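Local atomic coordinates of 3-hydroxy-3-methylglutaryl-CoA lyase (PDB entry 6NDS), a protein that belongs to the HMGL-like family of TIM-barrel enzymes and is modelled with a zinc ion and coenzyme A. Residues Leu46-Phe51 / Thr275-Leu281; Cys259-Asn265 / Pro297-Ala301. One frame throughout, in Å; residues are numbered along the deposited sequence.

Contact 1. Residues Leu46-Phe51 / Thr275-Leu281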
# COMPACT_ATOMS: atom_id res chain seq x y z
N LEU A 46 20.32 10.82 7.36
CA LEU A 46 19.76 10.62 6.03
C LEU A 46 20.80 10.87 4.95
O LEU A 46 20.81 10.20 3.91
CB LEU A 46 18.56 11.54 5.83
CG LEU A 46 17.36 11.16 6.69
CD1 LEU A 46 16.38 12.34 6.71
CD2 LEU A 46 16.67 9.90 6.17
N SER A 47 21.70 11.84 5.19
CA SER A 47 22.77 12.13 4.24
C SER A 47 23.73 10.97 4.03
O SER A 47 24.51 11.02 3.08
CB SER A 47 23.60 13.35 4.69
OG SER A 47 22.87 14.56 4.51
N THR A 48 23.71 9.96 4.89
CA THR A 48 24.59 8.81 4.70
C THR A 48 23.92 7.67 3.93
O THR A 48 24.58 6.65 3.70
CB THR A 48 25.10 8.28 6.04
OG1 THR A 48 24.03 7.65 6.77
CG2 THR A 48 25.71 9.40 6.89
N MET A 49 22.66 7.83 3.52
CA MET A 49 21.84 6.73 3.03
C MET A 49 21.83 6.59 1.52
O MET A 49 21.35 5.56 1.01
CB MET A 49 20.38 6.87 3.52
CG MET A 49 20.25 6.80 5.02
SD MET A 49 20.60 5.16 5.66
CE MET A 49 21.01 5.60 7.36
N GLY A 50 22.33 7.59 0.78
CA GLY A 50 22.46 7.50 -0.66
C GLY A 50 21.59 8.46 -1.46
O GLY A 50 21.66 8.43 -2.69
N PHE A 51 20.79 9.31 -0.80
CA PHE A 51 19.90 10.22 -1.51
C PHE A 51 20.66 11.29 -2.29
O PHE A 51 21.65 11.83 -1.82
CB PHE A 51 18.98 10.95 -0.53
CG PHE A 51 18.18 10.01 0.33
CD1 PHE A 51 17.14 9.28 -0.21
CD2 PHE A 51 18.48 9.87 1.69
CE1 PHE A 51 16.40 8.40 0.59
CE2 PHE A 51 17.75 9.01 2.50
CZ PHE A 51 16.70 8.26 1.94
N THR A 275 20.08 4.07 -5.42
CA THR A 275 21.37 4.22 -4.75
C THR A 275 21.23 4.25 -3.23
O THR A 275 22.12 4.74 -2.54
CB THR A 275 22.12 5.47 -5.22
OG1 THR A 275 21.37 6.64 -4.88
CG2 THR A 275 22.36 5.44 -6.72
N ILE A 276 20.13 3.71 -2.70
CA ILE A 276 19.82 3.80 -1.27
C ILE A 276 20.23 2.50 -0.58
O ILE A 276 19.99 1.41 -1.10
CB ILE A 276 18.32 4.09 -1.05
CG1 ILE A 276 17.82 5.23 -1.94
CG2 ILE A 276 18.05 4.38 0.44
CD1 ILE A 276 18.63 6.53 -1.82
N ASP A 277 20.85 2.63 0.60
CA ASP A 277 21.22 1.46 1.42
C ASP A 277 20.00 1.04 2.25
O ASP A 277 19.72 1.61 3.31
CB ASP A 277 22.43 1.82 2.28
CG ASP A 277 22.89 0.69 3.21
OD1 ASP A 277 22.18 -0.32 3.40
OD2 ASP A 277 23.99 0.84 3.77
N LEU A 278 19.29 0.01 1.79
CA LEU A 278 18.00 -0.34 2.40
C LEU A 278 18.17 -0.81 3.84
O LEU A 278 17.41 -0.41 4.73
CB LEU A 278 17.31 -1.41 1.56
CG LEU A 278 15.98 -1.93 2.13
CD1 LEU A 278 14.96 -0.79 2.33
CD2 LEU A 278 15.40 -3.02 1.22
N ASP A 279 19.14 -1.70 4.08
CA ASP A 279 19.35 -2.19 5.44
C ASP A 279 19.58 -1.04 6.42
O ASP A 279 19.00 -1.01 7.51
CB ASP A 279 20.54 -3.15 5.49
CG ASP A 279 20.23 -4.49 4.90
OD1 ASP A 279 19.10 -4.99 5.11
OD2 ASP A 279 21.13 -5.07 4.25
N ALA A 280 20.44 -0.09 6.04
CA ALA A 280 20.73 1.02 6.93
C ALA A 280 19.52 1.92 7.10
O ALA A 280 19.31 2.49 8.18
CB ALA A 280 21.92 1.83 6.41
N LEU A 281 18.72 2.07 6.05
CA LEU A 281 17.56 2.94 6.12
C LEU A 281 16.49 2.36 7.04
O LEU A 281 15.86 3.09 7.81
CB LEU A 281 17.00 3.15 4.71
CG LEU A 281 15.93 4.24 4.61
CD1 LEU A 281 16.57 5.63 4.79
CD2 LEU A 281 15.21 4.11 3.27
O HOH W 1 25.22 3.51 4.94
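Met49 lays its side chain against the first turn of helix 278-285. From Met49 CB the chain leads to Met49 CG, which stands anti to the carbonyl carbon (chi1 -63°) and touches the methyl Leu281 CD1 at 3.9 Å. The chain then bends at chi2, which brings Met49 SD to 3.7 Å from Ala280 CB. The sulfur also lies near the backbone N of Leu281. The tip, Met49 CE, ends 3.6 Å from Ala280 O.

The backbone of Met49 is held as well. Met49 O accepts from Asp277 N at 3.0 Å, with an N-H...O angle of 162°. Asp277 is the N-cap of the helix: its OD1 takes Ala280 N from above the carboxylate plane. At the next residue of the loop, Gly50 O accepts from Thr275 OG1 at 2.8 Å. Gly50, with phi 114°, brings its CA to 3.4 Å from Thr275 O, a CA-H...O contact.

Phe51 closes the apolar side. Ile276 CD1 approaches Phe51 CD1 obliquely at 3.5 Å, while Leu281 CD1 meets Phe51 CZ at the ring edge at 3.9 Å.

The contact ties the loop between helix 36-46 and strand 53-58 to the start of helix 278-285. Phe51 and Ile276 also touch Val18 of strand 17-20, and both pack on helix 260-270.

Contact 2. Residues Cys259-Asn265 / Pro297-Ala301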
# COMPACT_ATOMS: atom_id res chain seq x y z
N CYS A 259 6.26 5.74 2.13
CA CYS A 259 7.35 5.40 3.03
C CYS A 259 8.62 5.07 2.25
O CYS A 259 8.63 4.18 1.40
CB CYS A 259 6.91 4.20 3.86
SG CYS A 259 8.20 3.50 4.89
N THR A 260 9.72 5.77 2.58
CA THR A 260 10.95 5.60 1.81
C THR A 260 11.43 4.16 1.82
O THR A 260 11.78 3.61 0.77
CB THR A 260 12.05 6.52 2.36
OG1 THR A 260 11.53 7.85 2.44
CG2 THR A 260 13.25 6.54 1.41
N GLU A 261 11.47 3.52 2.99
CA GLU A 261 12.02 2.17 3.00
C GLU A 261 11.07 1.17 2.33
O GLU A 261 11.53 0.18 1.76
CB GLU A 261 12.39 1.74 4.43
CG GLU A 261 11.25 1.72 5.42
CD GLU A 261 11.07 3.03 6.19
OE1 GLU A 261 11.52 4.10 5.74
OE2 GLU A 261 10.44 2.96 7.26
N ASP A 262 9.76 1.42 2.36
CA ASP A 262 8.85 0.57 1.61
C ASP A 262 9.04 0.76 0.10
O ASP A 262 9.00 -0.21 -0.66
CB ASP A 262 7.39 0.84 2.01
CG ASP A 262 7.08 0.48 3.47
OD1 ASP A 262 7.99 -0.01 4.18
OD2 ASP A 262 5.93 0.70 3.92
N LEU A 263 9.27 2.00 -0.35
CA LEU A 263 9.57 2.25 -1.76
C LEU A 263 10.87 1.58 -2.18
O LEU A 263 10.94 0.90 -3.22
CB LEU A 263 9.64 3.76 -2.02
CG LEU A 263 10.24 4.18 -3.36
CD1 LEU A 263 9.38 3.69 -4.51
CD2 LEU A 263 10.38 5.72 -3.40
N VAL A 264 11.93 1.74 -1.39
CA VAL A 264 13.22 1.15 -1.74
C VAL A 264 13.13 -0.37 -1.71
O VAL A 264 13.71 -1.04 -2.57
CB VAL A 264 14.34 1.68 -0.82
CG1 VAL A 264 15.69 0.98 -1.14
CG2 VAL A 264 14.48 3.20 -0.98
N ASN A 265 12.38 -0.94 -0.77
CA ASN A 265 12.21 -2.40 -0.77
C ASN A 265 11.50 -2.87 -2.03
O ASN A 265 11.88 -3.88 -2.63
CB ASN A 265 11.43 -2.86 0.47
CG ASN A 265 11.23 -4.36 0.49
OD1 ASN A 265 12.17 -5.13 0.73
ND2 ASN A 265 9.99 -4.80 0.21
N PRO A 297 3.82 4.78 10.05
CA PRO A 297 3.25 3.84 9.06
C PRO A 297 4.29 3.30 8.08
O PRO A 297 4.30 3.61 6.88
CB PRO A 297 2.19 4.70 8.35
CG PRO A 297 2.23 6.05 8.99
CD PRO A 297 3.50 6.18 9.73
N SER A 298 5.20 2.50 8.60
CA SER A 298 6.21 1.83 7.79
C SER A 298 5.98 0.33 7.88
O SER A 298 6.07 -0.24 8.97
CB SER A 298 7.62 2.15 8.27
OG SER A 298 8.57 1.29 7.64
N GLN A 299 5.72 -0.31 6.73
CA GLN A 299 5.56 -1.76 6.76
C GLN A 299 6.90 -2.46 6.97
O GLN A 299 6.98 -3.45 7.71
CB GLN A 299 4.88 -2.26 5.48
CG GLN A 299 3.45 -1.76 5.30
CD GLN A 299 2.51 -2.28 6.36
OE1 GLN A 299 1.93 -3.36 6.23
NE2 GLN A 299 2.34 -1.51 7.43
N LEU A 300 7.96 -1.95 6.34
CA LEU A 300 9.27 -2.60 6.47
C LEU A 300 9.85 -2.44 7.86
O LEU A 300 10.53 -3.34 8.35
CB LEU A 300 10.24 -2.06 5.41
CG LEU A 300 10.30 -2.82 4.07
CD1 LEU A 300 11.02 -4.15 4.21
CD2 LEU A 300 8.90 -3.07 3.48
N ALA A 301 9.60 -1.31 8.54
CA ALA A 301 10.12 -1.19 9.90
C ALA A 301 9.45 -2.20 10.82
O ALA A 301 10.09 -2.71 11.75
CB ALA A 301 9.93 0.24 10.42
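Leu300 overlaps three side chains of helix 260-270. Its CB lies 3.9 Å from Glu261 CG, and these two side chains run past each other in opposite directions. Farther out, Leu300 CD1 rests 3.7 Å from Asn265 CG, with the two side chains crossing at about a right angle. Leu300 CD2 comes close to Asp262 OD1.

Asp262 reaches across to the first turn of helix 299-303. CG is anti to the carbonyl carbon (chi1 -64°), and the carboxylate faces two backbone N-H groups. Asp262 OD2 uses its syn lone pair for Gln299 N at 3.0 Å. Asp262 OD1 accepts Leu300 N at 2.9 Å, on the syn side and 24° out of the carboxylate plane. The two bonds together should fix the rotation of the carboxylate. The N-H groups at the helix start probably favour its negative charge.

Ser298 is the N-cap of the same helix. Ser298 OG accepts from Ala301 N at 2.9 Å and donates to Glu261 OE2 at 2.5 Å, a short bond. Ser285 OG is a second partner of that oxygen, and Gly243 N bonds to Glu261 OE1. Cys259 SG lies 3.5 Å from Ser298 OG.

Arg220 of the second subunit packs on Asn265 and Leu300. Ser298 gives the usual N-cap, and Asp262 adds a carboxylate from a neighbouring helix at the same amino end; with Glu261 they join the short helix 299-303 to helix 260-270 of the TIM-barrel fold.

How the contacts relate
Contact 2 is the more buried of the two; contact 1 is only partly buried and has exposed residues at Thr275 and Asp277. Helices 260-270 and 278-285 follow each other in the chain and bring the contacts together, with centres about 12 Å apart. Leu281 joins them: its CD2 packs on Thr260 CG2 at 3.6 Å, while Leu278 CD1 touches Glu261 O. Both contacts meet the start of a helix. In contact 1 the loop offers backbone carbonyl oxygens and apolar side chains. In contact 2 buried carboxylates do the binding. Contact 2 also borders the second subunit, whereas no other chain of the assembly touches contact 1.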